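Local coordinates for K Homology domain-containing protein (Aeropyrum pernix, PDB 1TUA) that is of uncharacterised function but carries two KH-type modules and probably binds RNA, as other KH-domain proteins do, at residues 72-82 and 130-141. Sequence-based numbering, arbitrary orientation.
Sequences LGFPPEKAFRL and YINVGEYEVAII
Phe-74 pushes its ring between two side chains of the hairpin formed by strands 130-133 and 137-141, Asn-132 covering one face and Ile-141 the other. Asn-132 CB sits over the ring centre, 3.7 Å from the centroid, while Ile-141 CD1 makes a second CH-pi contact nearer the rim. With CG anti to its own carbonyl carbon (chi1 -84°), Phe-74 stands its ring up against the sheet, and CZ arrives 3.4 Å from Tyr-130 O, beside the backbone pairing of Tyr-130 with Ile-141. Ala-139 CB closes on Phe-74 CE2 at 3.5 Å and also meets Leu-72 CD1. Cutting Phe-74 back to an alanine would probably open a gap between Asn-132 and Ile-141 and leave Ala-139 CB with Leu-72 but without its nearest neighbour.

Farther along, Tyr-130 takes a cation on each face. Lys-78 NZ lies 4.1 Å from the ring centroid on one side; on the other, Arg-81 CZ is almost exactly on the ring normal. The guanidinium plane is 83° from the ring plane, so the group meets the aromatic face edge-on, NH1 leading. Arg-81 reaches there fully extended, laying CD against Ile-141 CG2, and its NE and NH2 bond Gln-87 and Asp-128 O, which fix its rotation.

At the opposite end, Gly-73 closes a Schellman motif after helix 57-72. Its positive phi (131°) would jam a CB against the carbonyl O of Leu-72, and Asn-132 OD1 would block one too. A water 2.7 Å from Leu-72 O and 2.9 Å from Glu-137 O bridges this turn to the hairpin.

The segments thus join the helical side of the N-terminal KH-like module to the sheet of the second. No direct hydrogen bond crosses between them, which suggests that close apolar fit mainly holds the two parts, with the charges over the tyrosine faces adding to it.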
ATOM      1  N   LEU A  72      -2.753  -2.270  -7.312  1.00 10.44           N
ATOM      2  CA  LEU A  72      -1.303  -2.429  -7.206  1.00 10.44           C
ATOM      3  C   LEU A  72      -0.846  -3.867  -6.959  1.00 10.63           C
ATOM      4  O   LEU A  72       0.335  -4.188  -7.132  1.00 11.79           O
ATOM      5  CB  LEU A  72      -0.758  -1.516  -6.106  1.00  9.88           C
ATOM      6  CG  LEU A  72      -0.727  -0.032  -6.482  1.00 10.08           C
ATOM      7  CD1 LEU A  72      -0.465   0.807  -5.247  1.00 10.03           C
ATOM      8  CD2 LEU A  72       0.344   0.204  -7.538  1.00 12.56           C
ATOM      9  N   GLY A  73      -1.767  -4.735  -6.549  1.00  9.69           N
ATOM     10  CA  GLY A  73      -1.395  -6.123  -6.329  1.00  9.80           C
ATOM     11  C   GLY A  73      -1.815  -6.754  -5.014  1.00 10.98           C
ATOM     12  O   GLY A  73      -1.790  -7.979  -4.885  1.00 11.51           O
ATOM     13  N   PHE A  74      -2.189  -5.937  -4.034  1.00 10.52           N
ATOM     14  CA  PHE A  74      -2.615  -6.458  -2.741  1.00 10.17           C
ATOM     15  C   PHE A  74      -3.945  -7.192  -2.826  1.00 11.30           C
ATOM     16  O   PHE A  74      -4.855  -6.758  -3.521  1.00 11.27           O
ATOM     17  CB  PHE A  74      -2.816  -5.323  -1.725  1.00  8.62           C
ATOM     18  CG  PHE A  74      -1.561  -4.878  -1.025  1.00  9.24           C
ATOM     19  CD1 PHE A  74      -0.887  -5.734  -0.154  1.00  8.99           C
ATOM     20  CD2 PHE A  74      -1.080  -3.585  -1.198  1.00  8.63           C
ATOM     21  CE1 PHE A  74       0.245  -5.308   0.536  1.00  8.64           C
ATOM     22  CE2 PHE A  74       0.055  -3.143  -0.512  1.00  8.13           C
ATOM     23  CZ  PHE A  74       0.717  -4.007   0.359  1.00  8.42           C
ATOM     24  N   PRO A  75      -4.066  -8.334  -2.135  1.00 12.32           N
ATOM     25  CA  PRO A  75      -5.357  -9.025  -2.187  1.00 12.39           C
ATOM     26  C   PRO A  75      -6.302  -8.143  -1.353  1.00 12.51           C
ATOM     27  O   PRO A  75      -5.854  -7.426  -0.446  1.00 11.68           O
ATOM     28  CB  PRO A  75      -5.062 -10.371  -1.514  1.00 14.57           C
ATOM     29  CG  PRO A  75      -3.891 -10.071  -0.620  1.00 15.81           C
ATOM     30  CD  PRO A  75      -3.043  -9.171  -1.488  1.00 12.84           C
ATOM     31  N   PRO A  76      -7.610  -8.168  -1.648  1.00 11.99           N
ATOM     32  CA  PRO A  76      -8.555  -7.343  -0.887  1.00 11.96           C
ATOM     33  C   PRO A  76      -8.389  -7.385   0.635  1.00 11.86           C
ATOM     34  O   PRO A  76      -8.403  -6.346   1.294  1.00 11.11           O
ATOM     35  CB  PRO A  76      -9.906  -7.880  -1.332  1.00 11.51           C
ATOM     36  CG  PRO A  76      -9.647  -8.197  -2.769  1.00 13.28           C
ATOM     37  CD  PRO A  76      -8.305  -8.896  -2.725  1.00 11.39           C
ATOM     38  N   GLU A  77      -8.234  -8.585   1.182  1.00 10.93           N
ATOM     39  CA  GLU A  77      -8.095  -8.758   2.618  1.00 11.77           C
ATOM     40  C   GLU A  77      -6.985  -7.900   3.214  1.00 12.19           C
ATOM     41  O   GLU A  77      -7.133  -7.373   4.315  1.00 14.63           O
ATOM     42  CB  GLU A  77      -7.843 -10.230   2.952  1.00 13.71           C
ATOM     43  CG  GLU A  77      -9.001 -11.189   2.628  1.00 19.44           C
ATOM     44  CD  GLU A  77      -9.208 -11.428   1.131  1.00 22.41           C
ATOM     45  OE1 GLU A  77      -8.243 -11.300   0.345  1.00 21.44           O
ATOM     46  OE2 GLU A  77     -10.345 -11.771   0.741  1.00 26.63           O
ATOM     47  N   LYS A  78      -5.869  -7.761   2.505  1.00 10.31           N
ATOM     48  CA  LYS A  78      -4.781  -6.936   3.022  1.00  9.29           C
ATOM     49  C   LYS A  78      -5.067  -5.460   2.760  1.00  8.19           C
ATOM     50  O   LYS A  78      -4.811  -4.609   3.613  1.00  8.62           O
ATOM     51  CB  LYS A  78      -3.453  -7.337   2.384  1.00  9.16           C
ATOM     52  CG  LYS A  78      -2.902  -8.653   2.907  1.00 11.78           C
ATOM     53  CD  LYS A  78      -1.648  -9.062   2.154  1.00 15.21           C
ATOM     54  CE  LYS A  78      -0.959 -10.264   2.795  1.00 16.32           C
ATOM     55  NZ  LYS A  78      -0.424  -9.931   4.136  1.00 16.83           N
ATOM     56  N   ALA A  79      -5.609  -5.160   1.583  1.00  8.58           N
ATOM     57  CA  ALA A  79      -5.928  -3.778   1.217  1.00  8.90           C
ATOM     58  C   ALA A  79      -6.917  -3.118   2.186  1.00  9.20           C
ATOM     59  O   ALA A  79      -6.842  -1.914   2.417  1.00  9.16           O
ATOM     60  CB  ALA A  79      -6.487  -3.732  -0.207  1.00  8.85           C
ATOM     61  N   PHE A  80      -7.841  -3.898   2.746  1.00  9.95           N
ATOM     62  CA  PHE A  80      -8.832  -3.358   3.682  1.00 10.77           C
ATOM     63  C   PHE A  80      -8.197  -2.691   4.899  1.00 10.95           C
ATOM     64  O   PHE A  80      -8.842  -1.914   5.604  1.00 11.19           O
ATOM     65  CB  PHE A  80      -9.794  -4.452   4.155  1.00 10.87           C
ATOM     66  CG  PHE A  80     -10.723  -4.955   3.085  1.00 15.89           C
ATOM     67  CD1 PHE A  80     -11.199  -4.104   2.092  1.00 17.67           C
ATOM     68  CD2 PHE A  80     -11.161  -6.281   3.096  1.00 19.33           C
ATOM     69  CE1 PHE A  80     -12.103  -4.559   1.122  1.00 19.53           C
ATOM     70  CE2 PHE A  80     -12.065  -6.745   2.130  1.00 21.30           C
ATOM     71  CZ  PHE A  80     -12.537  -5.879   1.143  1.00 19.90           C
ATOM     72  N   ARG A  81      -6.926  -2.997   5.143  1.00 10.23           N
ATOM     73  CA  ARG A  81      -6.212  -2.400   6.266  1.00 10.46           C
ATOM     74  C   ARG A  81      -6.199  -0.881   6.125  1.00  9.54           C
ATOM     75  O   ARG A  81      -6.122  -0.158   7.115  1.00 10.38           O
ATOM     76  CB  ARG A  81      -4.776  -2.933   6.317  1.00 10.61           C
ATOM     77  CG  ARG A  81      -3.888  -2.259   7.362  1.00 10.28           C
ATOM     78  CD  ARG A  81      -2.549  -2.967   7.474  1.00 11.07           C
ATOM     79  NE  ARG A  81      -1.631  -2.254   8.357  1.00 11.19           N
ATOM     80  CZ  ARG A  81      -0.482  -2.757   8.801  1.00 11.05           C
ATOM     81  NH1 ARG A  81      -0.112  -3.979   8.442  1.00 10.52           N
ATOM     82  NH2 ARG A  81       0.296  -2.036   9.599  1.00 10.96           N
ATOM     83  N   LEU A  82      -6.280  -0.406   4.887  1.00  9.48           N
ATOM     84  CA  LEU A  82      -6.270   1.024   4.610  1.00  9.24           C
ATOM     85  C   LEU A  82      -7.515   1.747   5.116  1.00 10.40           C
ATOM     86  O   LEU A  82      -7.561   2.978   5.121  1.00 11.77           O
ATOM     87  CB  LEU A  82      -6.076   1.264   3.106  1.00  8.82           C
ATOM     88  CG  LEU A  82      -4.637   0.981   2.639  1.00  8.24           C
ATOM     89  CD1 LEU A  82      -4.580   0.835   1.129  1.00  9.09           C
ATOM     90  CD2 LEU A  82      -3.723   2.100   3.108  1.00  9.17           C
ATOM     91  N   TYR A 130       2.514  -4.114   5.526  1.00  9.62           N
ATOM     92  CA  TYR A 130       2.219  -5.123   4.516  1.00  9.80           C
ATOM     93  C   TYR A 130       2.962  -4.596   3.296  1.00  9.13           C
ATOM     94  O   TYR A 130       2.874  -3.413   2.985  1.00  9.14           O
ATOM     95  CB  TYR A 130       0.727  -5.195   4.169  1.00 11.52           C
ATOM     96  CG  TYR A 130      -0.176  -5.807   5.219  1.00 14.09           C
ATOM     97  CD1 TYR A 130       0.333  -6.622   6.232  1.00 14.67           C
ATOM     98  CD2 TYR A 130      -1.551  -5.595   5.174  1.00 13.90           C
ATOM     99  CE1 TYR A 130      -0.511  -7.208   7.174  1.00 14.99           C
ATOM    100  CE2 TYR A 130      -2.399  -6.177   6.106  1.00 15.35           C
ATOM    101  CZ  TYR A 130      -1.876  -6.981   7.101  1.00 16.68           C
ATOM    102  OH  TYR A 130      -2.725  -7.566   8.015  1.00 19.94           O
ATOM    103  N   ILE A 131       3.700  -5.462   2.616  1.00  9.38           N
ATOM    104  CA  ILE A 131       4.451  -5.050   1.437  1.00  9.64           C
ATOM    105  C   ILE A 131       4.152  -5.975   0.260  1.00 10.71           C
ATOM    106  O   ILE A 131       4.226  -7.199   0.387  1.00 10.44           O
ATOM    107  CB  ILE A 131       5.988  -5.062   1.719  1.00  9.06           C
ATOM    108  CG1 ILE A 131       6.325  -4.036   2.807  1.00  9.80           C
ATOM    109  CG2 ILE A 131       6.768  -4.755   0.443  1.00  8.48           C
ATOM    110  CD1 ILE A 131       7.783  -4.042   3.261  1.00 10.53           C
ATOM    111  N   ASN A 132       3.793  -5.386  -0.875  1.00  9.51           N
ATOM    112  CA  ASN A 132       3.520  -6.167  -2.070  1.00 11.15           C
ATOM    113  C   ASN A 132       4.491  -5.771  -3.169  1.00 11.35           C
ATOM    114  O   ASN A 132       4.625  -4.596  -3.493  1.00 10.78           O
ATOM    115  CB  ASN A 132       2.090  -5.948  -2.570  1.00 11.19           C
ATOM    116  CG  ASN A 132       1.744  -6.862  -3.733  1.00 12.77           C
ATOM    117  OD1 ASN A 132       1.892  -6.498  -4.903  1.00 14.03           O
ATOM    118  ND2 ASN A 132       1.312  -8.068  -3.412  1.00 11.96           N
ATOM    119  N   VAL A 133       5.181  -6.756  -3.726  1.00 11.60           N
ATOM    120  CA  VAL A 133       6.120  -6.497  -4.806  1.00 13.41           C
ATOM    121  C   VAL A 133       5.412  -6.869  -6.104  1.00 14.50           C
ATOM    122  O   VAL A 133       5.296  -8.048  -6.446  1.00 14.97           O
ATOM    123  CB  VAL A 133       7.410  -7.338  -4.656  1.00 12.60           C
ATOM    124  CG1 VAL A 133       8.368  -7.029  -5.795  1.00 14.56           C
ATOM    125  CG2 VAL A 133       8.069  -7.037  -3.326  1.00 12.25           C
ATOM    126  N   GLY A 134       4.919  -5.857  -6.811  1.00 14.87           N
ATOM    127  CA  GLY A 134       4.220  -6.107  -8.061  1.00 15.64           C
ATOM    128  C   GLY A 134       5.155  -6.148  -9.252  1.00 17.48           C
ATOM    129  O   GLY A 134       6.344  -6.435  -9.105  1.00 18.06           O
ATOM    130  N   GLU A 135       4.618  -5.855 -10.433  1.00 18.53           N
ATOM    131  CA  GLU A 135       5.404  -5.858 -11.665  1.00 21.21           C
ATOM    132  C   GLU A 135       6.626  -4.945 -11.552  1.00 19.28           C
ATOM    133  O   GLU A 135       7.758  -5.374 -11.801  1.00 20.64           O
ATOM    134  CB  GLU A 135       4.529  -5.415 -12.847  1.00 25.43           C
ATOM    135  CG  GLU A 135       5.241  -5.449 -14.197  1.00 32.83           C
ATOM    136  CD  GLU A 135       4.301  -5.198 -15.376  1.00 37.07           C
ATOM    137  OE1 GLU A 135       3.687  -4.108 -15.443  1.00 39.87           O
ATOM    138  OE2 GLU A 135       4.177  -6.098 -16.238  1.00 40.65           O
ATOM    139  N   TYR A 136       6.398  -3.689 -11.182  1.00 17.29           N
ATOM    140  CA  TYR A 136       7.492  -2.738 -11.032  1.00 16.53           C
ATOM    141  C   TYR A 136       7.219  -1.753  -9.907  1.00 15.90           C
ATOM    142  O   TYR A 136       7.994  -0.824  -9.683  1.00 16.55           O
ATOM    143  CB  TYR A 136       7.729  -1.987 -12.347  1.00 19.18           C
ATOM    144  CG  TYR A 136       6.536  -1.197 -12.820  1.00 21.20           C
ATOM    145  CD1 TYR A 136       6.305   0.097 -12.357  1.00 22.17           C
ATOM    146  CD2 TYR A 136       5.605  -1.763 -13.692  1.00 23.32           C
ATOM    147  CE1 TYR A 136       5.171   0.809 -12.748  1.00 23.56           C
ATOM    148  CE2 TYR A 136       4.466  -1.060 -14.088  1.00 23.76           C
ATOM    149  CZ  TYR A 136       4.255   0.224 -13.609  1.00 23.38           C
ATOM    150  OH  TYR A 136       3.118   0.913 -13.971  1.00 26.21           O
ATOM    151  N   GLU A 137       6.112  -1.959  -9.197  1.00 14.12           N
ATOM    152  CA  GLU A 137       5.753  -1.089  -8.077  1.00 13.25           C
ATOM    153  C   GLU A 137       5.709  -1.877  -6.776  1.00 11.96           C
ATOM    154  O   GLU A 137       5.117  -2.955  -6.728  1.00 13.07           O
ATOM    155  CB  GLU A 137       4.383  -0.451  -8.321  1.00 14.14           C
ATOM    156  CG  GLU A 137       4.381   0.591  -9.424  1.00 16.65           C
ATOM    157  CD  GLU A 137       3.016   0.769 -10.059  1.00 20.48           C
ATOM    158  OE1 GLU A 137       2.449  -0.233 -10.559  1.00 22.13           O
ATOM    159  OE2 GLU A 137       2.511   1.914 -10.067  1.00 21.81           O
ATOM    160  N   VAL A 138       6.352  -1.359  -5.732  1.00  9.91           N
ATOM    161  CA  VAL A 138       6.310  -2.015  -4.426  1.00  9.17           C
ATOM    162  C   VAL A 138       5.391  -1.168  -3.553  1.00  9.70           C
ATOM    163  O   VAL A 138       5.713  -0.025  -3.222  1.00 11.31           O
ATOM    164  CB  VAL A 138       7.681  -2.096  -3.767  1.00  9.69           C
ATOM    165  CG1 VAL A 138       7.559  -2.798  -2.423  1.00  8.83           C
ATOM    166  CG2 VAL A 138       8.639  -2.848  -4.675  1.00 10.15           C
ATOM    167  N   ALA A 139       4.233  -1.725  -3.213  1.00  9.14           N
ATOM    168  CA  ALA A 139       3.237  -1.024  -2.407  1.00  9.11           C
ATOM    169  C   ALA A 139       3.386  -1.384  -0.931  1.00  9.59           C
ATOM    170  O   ALA A 139       3.620  -2.545  -0.584  1.00  9.78           O
ATOM    171  CB  ALA A 139       1.835  -1.374  -2.901  1.00 10.58           C
ATOM    172  N   ILE A 140       3.219  -0.383  -0.071  1.00  8.92           N
ATOM    173  CA  ILE A 140       3.374  -0.553   1.368  1.00  8.26           C
ATOM    174  C   ILE A 140       2.192   0.031   2.131  1.00  7.99           C
ATOM    175  O   ILE A 140       1.769   1.149   1.857  1.00  9.62           O
ATOM    176  CB  ILE A 140       4.643   0.187   1.852  1.00  9.43           C
ATOM    177  CG1 ILE A 140       5.862  -0.294   1.061  1.00 10.58           C
ATOM    178  CG2 ILE A 140       4.827  -0.002   3.355  1.00  8.60           C
ATOM    179  CD1 ILE A 140       7.051   0.666   1.125  1.00 12.50           C
ATOM    180  N   ILE A 141       1.680  -0.722   3.098  1.00  8.66           N
ATOM    181  CA  ILE A 141       0.575  -0.262   3.932  1.00  8.17           C
ATOM    182  C   ILE A 141       1.010  -0.286   5.392  1.00  8.64           C
ATOM    183  O   ILE A 141       1.463  -1.318   5.889  1.00  9.30           O
ATOM    184  CB  ILE A 141      -0.676  -1.168   3.798  1.00  9.02           C
ATOM    185  CG1 ILE A 141      -1.213  -1.132   2.357  1.00  8.10           C
ATOM    186  CG2 ILE A 141      -1.747  -0.703   4.785  1.00  9.39           C
ATOM    187  CD1 ILE A 141      -2.247  -2.201   2.053  1.00  8.22           C
TER
HETATM  188  O   HOH W   1       2.531  -3.680  -5.682  1.00 14.45           O
HETATM  189  O   HOH W   2       1.669  -4.442 -10.095  1.00 35.01           O